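Local coordinates for protein putative nucleoside-diphosphate-sugar epimerase (PDB 3E48) that is of unknown function but probably binds a dinucleotide cofactor in a Rossmann-type domain and may act on nucleotide-sugar substrates, at residues V98-F103 with D134-R139; I3-A8 with T68-P73; A62-D67 with K94-A99. All blocks are in the same frame, centred on the assembly; numbering follows the deposited sequence.

Contact 1 (V98-F103 with D134-R139)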
loop_
_atom_site.group_PDB
_atom_site.type_symbol
_atom_site.label_atom_id
_atom_site.label_comp_id
_atom_site.label_asym_id
_atom_site.label_seq_id
_atom_site.Cartn_x
_atom_site.Cartn_y
_atom_site.Cartn_z
ATOM N N VAL B 98 -1.718 7.065 22.898
ATOM C CA VAL B 98 -0.651 6.083 22.743
ATOM C C VAL B 98 0.490 6.801 22.016
ATOM O O VAL B 98 0.278 7.407 20.968
ATOM C CB VAL B 98 -1.135 4.881 21.911
ATOM C CG1 VAL B 98 0.019 3.910 21.663
ATOM C CG2 VAL B 98 -2.276 4.181 22.642
ATOM N N ALA B 99 1.694 6.726 22.577
ATOM C CA ALA B 99 2.858 7.408 22.022
ATOM C C ALA B 99 3.636 6.667 20.950
ATOM O O ALA B 99 4.360 7.288 20.172
ATOM C CB ALA B 99 3.806 7.796 23.149
ATOM N N HIS B 100 3.507 5.349 20.904
ATOM C CA HIS B 100 4.253 4.594 19.913
ATOM C C HIS B 100 3.531 3.331 19.495
ATOM O O HIS B 100 2.892 2.668 20.312
ATOM C CB HIS B 100 5.639 4.251 20.472
ATOM C CG HIS B 100 6.634 3.886 19.418
ATOM N ND1 HIS B 100 6.713 2.624 18.875
ATOM C CD2 HIS B 100 7.556 4.637 18.766
ATOM C CE1 HIS B 100 7.639 2.610 17.933
ATOM N NE2 HIS B 100 8.165 3.818 17.845
ATOM N N ILE B 101 3.635 3.001 18.212
ATOM C CA ILE B 101 2.999 1.808 17.678
ATOM C C ILE B 101 4.038 0.936 16.983
ATOM O O ILE B 101 4.801 1.418 16.152
ATOM C CB ILE B 101 1.905 2.153 16.631
ATOM C CG1 ILE B 101 0.718 2.847 17.311
ATOM C CG2 ILE B 101 1.449 0.877 15.920
ATOM C CD1 ILE B 101 -0.296 3.435 16.332
ATOM N N ILE B 102 4.086 -0.338 17.355
ATOM C CA ILE B 102 4.988 -1.280 16.710
ATOM C C ILE B 102 4.026 -2.123 15.880
ATOM O O ILE B 102 3.197 -2.846 16.430
ATOM C CB ILE B 102 5.736 -2.161 17.738
ATOM C CG1 ILE B 102 6.617 -1.274 18.627
ATOM C CG2 ILE B 102 6.585 -3.207 17.009
ATOM C CD1 ILE B 102 7.345 -2.011 19.751
ATOM N N PHE B 103 4.117 -2.002 14.559
ATOM C CA PHE B 103 3.216 -2.720 13.659
ATOM C C PHE B 103 3.893 -3.929 13.032
ATOM O O PHE B 103 4.955 -3.806 12.432
ATOM C CB PHE B 103 2.728 -1.772 12.557
ATOM C CG PHE B 103 1.621 -2.334 11.709
ATOM C CD1 PHE B 103 0.296 -2.006 11.967
ATOM C CD2 PHE B 103 1.904 -3.188 10.653
ATOM C CE1 PHE B 103 -0.742 -2.521 11.178
ATOM C CE2 PHE B 103 0.873 -3.713 9.855
ATOM C CZ PHE B 103 -0.449 -3.376 10.122
ATOM N N ASP B 134 4.510 8.233 16.407
ATOM C CA ASP B 134 5.791 7.550 16.277
ATOM C C ASP B 134 5.494 6.065 16.074
ATOM O O ASP B 134 4.612 5.512 16.729
ATOM C CB ASP B 134 6.644 7.717 17.544
ATOM C CG ASP B 134 7.135 9.141 17.747
ATOM O OD1 ASP B 134 7.225 9.903 16.759
ATOM O OD2 ASP B 134 7.456 9.491 18.906
ATOM N N TYR B 135 6.217 5.416 15.168
ATOM C CA TYR B 135 5.977 4.001 14.943
ATOM C C TYR B 135 7.203 3.255 14.433
ATOM O O TYR B 135 8.152 3.851 13.919
ATOM C CB TYR B 135 4.799 3.788 13.971
ATOM C CG TYR B 135 5.081 4.191 12.539
ATOM C CD1 TYR B 135 5.106 5.534 12.160
ATOM C CD2 TYR B 135 5.349 3.226 11.566
ATOM C CE1 TYR B 135 5.396 5.904 10.844
ATOM C CE2 TYR B 135 5.637 3.585 10.255
ATOM C CZ TYR B 135 5.662 4.921 9.901
ATOM O OH TYR B 135 5.972 5.269 8.605
ATOM N N THR B 136 7.158 1.938 14.593
ATOM C CA THR B 136 8.222 1.039 14.165
ATOM C C THR B 136 7.507 0.009 13.311
ATOM O O THR B 136 6.601 -0.672 13.787
ATOM C CB THR B 136 8.877 0.350 15.385
ATOM O OG1 THR B 136 9.396 1.352 16.270
ATOM C CG2 THR B 136 10.016 -0.562 14.949
ATOM N N TYR B 137 7.890 -0.082 12.043
ATOM C CA TYR B 137 7.247 -1.023 11.137
ATOM C C TYR B 137 8.132 -2.254 10.969
ATOM O O TYR B 137 9.243 -2.179 10.438
ATOM C CB TYR B 137 6.975 -0.336 9.794
ATOM C CG TYR B 137 5.906 -1.018 8.977
ATOM C CD1 TYR B 137 6.222 -2.067 8.116
ATOM C CD2 TYR B 137 4.565 -0.659 9.113
ATOM C CE1 TYR B 137 5.225 -2.749 7.412
ATOM C CE2 TYR B 137 3.560 -1.334 8.415
ATOM C CZ TYR B 137 3.901 -2.378 7.571
ATOM O OH TYR B 137 2.924 -3.061 6.887
ATOM N N VAL B 138 7.632 -3.387 11.450
ATOM C CA VAL B 138 8.369 -4.642 11.397
ATOM C C VAL B 138 7.778 -5.567 10.349
ATOM O O VAL B 138 6.647 -6.011 10.484
ATOM C CB VAL B 138 8.320 -5.353 12.768
ATOM C CG1 VAL B 138 9.145 -6.634 12.727
ATOM C CG2 VAL B 138 8.822 -4.413 13.853
ATOM N N ARG B 139 8.534 -5.862 9.299
ATOM C CA ARG B 139 8.029 -6.752 8.263
ATOM C C ARG B 139 8.578 -8.153 8.505
ATOM O O ARG B 139 9.753 -8.315 8.826
ATOM C CB ARG B 139 8.435 -6.222 6.881
ATOM C CG ARG B 139 7.740 -4.902 6.546
ATOM C CD ARG B 139 8.377 -4.154 5.373
ATOM N NE ARG B 139 8.201 -4.844 4.100
ATOM C CZ ARG B 139 9.177 -5.466 3.447
ATOM N NH1 ARG B 139 10.405 -5.486 3.948
ATOM N NH2 ARG B 139 8.922 -6.067 2.291
HETATM O O HOH W 1 3.855 9.737 18.883
#

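Contact 2 (I3-A8 with T68-P73)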
loop_
_atom_site.group_PDB
_atom_site.type_symbol
_atom_site.label_atom_id
_atom_site.label_comp_id
_atom_site.label_asym_id
_atom_site.label_seq_id
_atom_site.Cartn_x
_atom_site.Cartn_y
_atom_site.Cartn_z
ATOM N N ILE B 3 2.884 -1.285 28.001
ATOM C CA ILE B 3 2.909 -1.943 26.703
ATOM C C ILE B 3 1.663 -2.792 26.515
ATOM O O ILE B 3 1.236 -3.500 27.425
ATOM C CB ILE B 3 4.128 -2.877 26.580
ATOM C CG1 ILE B 3 5.410 -2.120 26.915
ATOM C CG2 ILE B 3 4.203 -3.445 25.171
ATOM C CD1 ILE B 3 6.621 -3.021 27.045
HETATM N N MSE B 4 1.094 -2.721 25.318
HETATM C CA MSE B 4 -0.102 -3.480 24.985
HETATM C C MSE B 4 0.126 -4.287 23.708
HETATM O O MSE B 4 0.492 -3.730 22.678
HETATM C CB MSE B 4 -1.278 -2.520 24.783
HETATM C CG MSE B 4 -2.351 -3.027 23.846
HETATM SE SE MSE B 4 -3.424 -4.429 24.618
HETATM C CE MSE B 4 -4.182 -3.404 26.056
ATOM N N LEU B 5 -0.075 -5.599 23.789
ATOM C CA LEU B 5 0.071 -6.477 22.632
ATOM C C LEU B 5 -1.327 -6.921 22.206
ATOM O O LEU B 5 -2.031 -7.568 22.985
ATOM C CB LEU B 5 0.896 -7.716 22.993
ATOM C CG LEU B 5 0.974 -8.788 21.886
ATOM C CD1 LEU B 5 1.736 -8.229 20.688
ATOM C CD2 LEU B 5 1.671 -10.044 22.414
ATOM N N THR B 6 -1.747 -6.571 20.993
ATOM C CA THR B 6 -3.073 -6.989 20.536
ATOM C C THR B 6 -2.976 -8.336 19.826
ATOM O O THR B 6 -1.930 -8.674 19.271
ATOM C CB THR B 6 -3.721 -5.953 19.569
ATOM O OG1 THR B 6 -2.984 -5.910 18.341
ATOM C CG2 THR B 6 -3.738 -4.562 20.201
ATOM N N GLY B 7 -4.066 -9.102 19.850
ATOM C CA GLY B 7 -4.083 -10.409 19.208
ATOM C C GLY B 7 -3.113 -11.378 19.860
ATOM O O GLY B 7 -2.587 -12.282 19.213
ATOM N N ALA B 8 -2.908 -11.197 21.160
ATOM C CA ALA B 8 -1.979 -12.007 21.942
ATOM C C ALA B 8 -2.227 -13.514 21.994
ATOM O O ALA B 8 -1.296 -14.279 22.249
ATOM C CB ALA B 8 -1.907 -11.455 23.360
ATOM N N THR B 68 2.730 2.108 24.515
ATOM C CA THR B 68 3.221 1.444 23.325
ATOM C C THR B 68 2.289 0.299 22.984
ATOM O O THR B 68 1.989 -0.544 23.834
ATOM C CB THR B 68 4.639 0.890 23.557
ATOM O OG1 THR B 68 5.516 1.975 23.883
ATOM C CG2 THR B 68 5.156 0.189 22.313
ATOM N N VAL B 69 1.816 0.297 21.744
ATOM C CA VAL B 69 0.930 -0.743 21.253
ATOM C C VAL B 69 1.667 -1.553 20.193
ATOM O O VAL B 69 2.230 -0.995 19.247
ATOM C CB VAL B 69 -0.353 -0.143 20.618
ATOM C CG1 VAL B 69 -1.154 -1.232 19.908
ATOM C CG2 VAL B 69 -1.207 0.512 21.700
ATOM N N VAL B 70 1.687 -2.868 20.390
ATOM C CA VAL B 70 2.310 -3.795 19.450
ATOM C C VAL B 70 1.086 -4.422 18.800
ATOM O O VAL B 70 0.337 -5.157 19.444
ATOM C CB VAL B 70 3.148 -4.860 20.183
ATOM C CG1 VAL B 70 3.851 -5.756 19.171
ATOM C CG2 VAL B 70 4.168 -4.180 21.089
ATOM N N PHE B 71 0.881 -4.095 17.525
ATOM C CA PHE B 71 -0.283 -4.541 16.764
ATOM C C PHE B 71 -0.029 -5.705 15.824
ATOM O O PHE B 71 0.844 -5.636 14.963
ATOM C CB PHE B 71 -0.820 -3.365 15.944
ATOM C CG PHE B 71 -2.141 -3.628 15.283
ATOM C CD1 PHE B 71 -3.321 -3.524 16.012
ATOM C CD2 PHE B 71 -2.211 -3.984 13.937
ATOM C CE1 PHE B 71 -4.557 -3.770 15.416
ATOM C CE2 PHE B 71 -3.445 -4.234 13.326
ATOM C CZ PHE B 71 -4.622 -4.125 14.071
ATOM N N ILE B 72 -0.805 -6.770 15.998
ATOM C CA ILE B 72 -0.715 -7.943 15.140
ATOM C C ILE B 72 -1.983 -7.953 14.294
ATOM O O ILE B 72 -3.085 -8.111 14.818
ATOM C CB ILE B 72 -0.651 -9.242 15.966
ATOM C CG1 ILE B 72 0.607 -9.224 16.836
ATOM C CG2 ILE B 72 -0.658 -10.459 15.039
ATOM C CD1 ILE B 72 0.742 -10.426 17.744
ATOM N N PRO B 73 -1.844 -7.765 12.973
ATOM C CA PRO B 73 -3.012 -7.761 12.083
ATOM C C PRO B 73 -3.816 -9.059 12.155
ATOM O O PRO B 73 -3.275 -10.115 12.487
ATOM C CB PRO B 73 -2.394 -7.559 10.701
ATOM C CG PRO B 73 -1.194 -6.718 10.987
ATOM C CD PRO B 73 -0.626 -7.380 12.241
#

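Contact 3 (A62-D67 with K94-A99)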
loop_
_atom_site.group_PDB
_atom_site.type_symbol
_atom_site.label_atom_id
_atom_site.label_comp_id
_atom_site.label_asym_id
_atom_site.label_seq_id
_atom_site.Cartn_x
_atom_site.Cartn_y
_atom_site.Cartn_z
ATOM N N ALA B 62 -9.536 0.061 25.047
ATOM C CA ALA B 62 -8.395 -0.800 25.328
ATOM C C ALA B 62 -7.065 -0.056 25.380
ATOM O O ALA B 62 -6.152 -0.467 26.094
ATOM C CB ALA B 62 -8.319 -1.914 24.285
ATOM N N PHE B 63 -6.958 1.033 24.625
ATOM C CA PHE B 63 -5.721 1.811 24.561
ATOM C C PHE B 63 -5.570 2.864 25.658
ATOM O O PHE B 63 -4.506 3.468 25.788
ATOM C CB PHE B 63 -5.594 2.495 23.189
ATOM C CG PHE B 63 -5.260 1.557 22.046
ATOM C CD1 PHE B 63 -5.204 0.174 22.222
ATOM C CD2 PHE B 63 -5.000 2.073 20.779
ATOM C CE1 PHE B 63 -4.896 -0.677 21.148
ATOM C CE2 PHE B 63 -4.696 1.235 19.708
ATOM C CZ PHE B 63 -4.643 -0.142 19.893
ATOM N N LYS B 64 -6.624 3.106 26.432
ATOM C CA LYS B 64 -6.533 4.091 27.511
ATOM C C LYS B 64 -5.409 3.701 28.471
ATOM O O LYS B 64 -5.339 2.561 28.929
ATOM C CB LYS B 64 -7.857 4.185 28.278
ATOM C CG LYS B 64 -8.969 4.847 27.489
ATOM C CD LYS B 64 -10.266 4.897 28.285
ATOM C CE LYS B 64 -11.329 5.679 27.534
ATOM N NZ LYS B 64 -12.626 5.716 28.270
ATOM N N GLY B 65 -4.521 4.645 28.759
ATOM C CA GLY B 65 -3.427 4.363 29.669
ATOM C C GLY B 65 -2.229 3.630 29.078
ATOM O O GLY B 65 -1.250 3.391 29.782
HETATM N N MSE B 66 -2.289 3.261 27.801
HETATM C CA MSE B 66 -1.170 2.557 27.175
HETATM C C MSE B 66 -0.189 3.528 26.526
HETATM O O MSE B 66 -0.578 4.594 26.054
HETATM C CB MSE B 66 -1.690 1.571 26.126
HETATM C CG MSE B 66 -2.649 0.533 26.669
HETATM SE SE MSE B 66 -1.762 -0.680 27.912
HETATM C CE MSE B 66 -2.343 0.127 29.485
ATOM N N ASP B 67 1.079 3.134 26.483
ATOM C CA ASP B 67 2.122 3.972 25.910
ATOM C C ASP B 67 2.652 3.429 24.597
ATOM O O ASP B 67 2.985 4.187 23.684
ATOM C CB ASP B 67 3.257 4.112 26.920
ATOM C CG ASP B 67 2.823 4.850 28.165
ATOM O OD1 ASP B 67 2.930 4.289 29.279
ATOM O OD2 ASP B 67 2.364 6.002 28.015
ATOM N N LYS B 94 -4.558 7.861 18.803
ATOM C CA LYS B 94 -4.624 9.309 18.978
ATOM C C LYS B 94 -5.570 9.707 20.104
ATOM O O LYS B 94 -5.228 10.521 20.960
ATOM C CB LYS B 94 -5.077 9.988 17.682
ATOM C CG LYS B 94 -4.045 9.952 16.571
ATOM C CD LYS B 94 -4.526 10.736 15.364
ATOM C CE LYS B 94 -3.434 10.880 14.319
ATOM N NZ LYS B 94 -3.911 11.671 13.152
ATOM N N GLN B 95 -6.760 9.125 20.088
ATOM C CA GLN B 95 -7.790 9.407 21.079
ATOM C C GLN B 95 -7.329 9.117 22.503
ATOM O O GLN B 95 -7.522 9.933 23.407
ATOM C CB GLN B 95 -9.032 8.562 20.769
ATOM C CG GLN B 95 -10.340 9.077 21.354
ATOM C CD GLN B 95 -10.809 10.365 20.697
ATOM O OE1 GLN B 95 -10.736 10.518 19.476
ATOM N NE2 GLN B 95 -11.308 11.293 21.505
ATOM N N SER B 96 -6.703 7.960 22.695
ATOM C CA SER B 96 -6.272 7.563 24.026
ATOM C C SER B 96 -4.836 7.915 24.415
ATOM O O SER B 96 -4.379 7.564 25.503
ATOM C CB SER B 96 -6.547 6.073 24.209
ATOM O OG SER B 96 -7.952 5.844 24.138
ATOM N N GLY B 97 -4.130 8.602 23.523
ATOM C CA GLY B 97 -2.776 9.041 23.825
ATOM C C GLY B 97 -1.628 8.053 23.781
ATOM O O GLY B 97 -0.665 8.186 24.543
ATOM N N VAL B 98 -1.718 7.065 22.898
ATOM C CA VAL B 98 -0.651 6.083 22.743
ATOM C C VAL B 98 0.490 6.801 22.016
ATOM O O VAL B 98 0.278 7.407 20.968
ATOM C CB VAL B 98 -1.135 4.881 21.911
ATOM C CG1 VAL B 98 0.019 3.910 21.663
ATOM C CG2 VAL B 98 -2.276 4.181 22.642
ATOM N N ALA B 99 1.694 6.726 22.577
ATOM C CA ALA B 99 2.858 7.408 22.022
ATOM C C ALA B 99 3.636 6.667 20.950
ATOM O O ALA B 99 4.360 7.288 20.172
ATOM C CB ALA B 99 3.806 7.796 23.149
HETATM O O HOH W 2 -5.106 7.442 28.276
HETATM O O HOH W 3 -2.299 6.542 27.022
HETATM O O HOH W 4 1.825 7.583 25.787
#

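Contact 1 (V98-F103 with D134-R139)
F103 and Y137 lie side by side on one face of the sheet, their rings near parallel (12° between planes) but slid apart, so that they barely overlap. The touch falls where CD2 of F103 comes 3.3 Å from CE2 of Y137. F103 sets CG anti to the backbone N (chi1 -170°), and Y137 does likewise, which aligns the two aromatics as neighbours in register. A large flat apolar group suits F103, because Y120, A124 and L128 of helix 118-131 pack over it, as expected in a beta-alpha-beta unit whose helix covers its two parallel strands. The ladder is regular here: T136 N donates to I101 O, F103 N to T136 O and V138 N to F103 O, each 2.9 Å. On the other face branched I102 and V138 meet through their CG2 methyls, 4.1 Å apart.

The opposite end is looser. There the I101 N to D134 O bond lengthens to 3.1 Å, and a water lies 2.8 Å from A99 O, to which it donates, and accepts from D134 N; the exposed carboxylate of D134 sits beside this wet edge, where a charged group is easily solvated. Y135 CA lies over a face of the H100 imidazole, while T136 OG1 is hydrogen-bonded to G192 N. Backbone polarity is thus met by the partner strand inside and by water at the rim, and the face of I102 mixes apolar groups with H100 and T136.

Contact 2 (I3-A8 with T68-P73)
L5 and V70 meet at the middle of two parallel strands of the Rossmann-type sheet, where CD1 of L5 lies 3.6 Å from CG1 of V70. The same leucine methyl also reaches CD1 of I72, 3.8 Å away, so one branch serves two partners on the face that also carries I3. With chi1 at 173° and chi2 at 66°, L5 swings CD1 across to the neighbouring strand. I3 and V70 run side by side and touch more lightly through their CG2 methyls. Branching at CB suits both to an extended strand and sets a methyl of each toward the other.

The backbone fixes this register. M4 N donates to T68 O, V70 N to M4 O at 2.7 Å with an almost straight N-H...O angle of 175°, and T6 N to V70 O at 3.0 Å; the M4 carbonyl also receives the CA hydrogen of V69. Selenomethionine M4, on the face of V69, bends its chain at chi2 and chi3, so that SE and CE lie away from V69.

Further out, helix 11-22 covers L5 and I72 through I16, with T17 also on L5, while L89 of helix 84-96 packs against V69 and F71 on the other face. Past the strand end, G7 adopts a positive phi, a conformation glycine reaches readily, and the chain turns away toward helix 11-22, as the first strand does at the dinucleotide-binding loop of Rossmann folds. Y53 stacks on the F71 ring and hydrogen-bonds through its OH to both T6 OG1 and I72 O. That threonine oxygen also accepts a weak hydrogen bond from I72 N, 3.3 Å away.

Contact 3 (A62-D67 with K94-A99)
F63 places CG anti to its carbonyl carbon (chi1 -73°), and V98 puts CG2 in the equivalent position while CG1 stands anti to the backbone N (chi1 176°); the two side chains then cross, with CG2 of V98 3.8 Å from CB of F63. The same methyl lies obliquely to the phenyl ring. Both residues are buried, and their apolar bulk suits the interface between the helix ends and the sheet, where F63 also touches L89 and A92 of helix 84-96 and both pack on V69. S96 is small enough to sit close to the other helix end: CB of S96 comes 3.7 Å from C of F63. Its OG passes 3.6 Å from CG of K64 but donates its hydrogen bond to V60 O, one turn back in helix 56-63.

These are the C-terminal ends of two helices that flank the same side of the parallel Rossmann-type sheet, each leading into its next strand. Helix 84-96 closes in a Schellman motif at G97, whose positive phi is easily borne without a side chain. On the other segment a type II beta turn runs from F63 to M66, with G65 at its positive-phi corner and M66 N bonded back to F63 O.

Outside this apolar join, water links the two exits. One molecule accepts from G65 N and donates to S96 O, 2.9 Å from each, and another donates to both D67 OD2 and G97 O. The other carboxylate oxygen of D67 takes the N-H of N2, which suits an acid at this wet rim, and K64 extends to a salt bridge with E61. Directly between the backbones, A99 N makes a weak, bent hydrogen bond to D67 O (3.1 Å, 128° at the hydrogen).

In the fold
From the N terminus, strand 3-6 pairs with strand 68-71 in contact 2, closing a loop that holds helix 11-22, two further strands and helix 56-63. Contact 3 opens before that loop has closed, since 62-67 precedes 68-73, and it ends beyond it at 94-99; the two therefore cross. Contact 1 begins on the very stretch where contact 3 ends, sharing V98 and A99, and closes the loop around helix 118-131. It follows contact 2 in series. Strand 68-71 lies between strands 3-6 and 100-106, so I102 bonds to V69 and F71 to join contacts 1 and 2 into one sheet, while V69 packs on F63 and V98 to tie that sheet to contact 3.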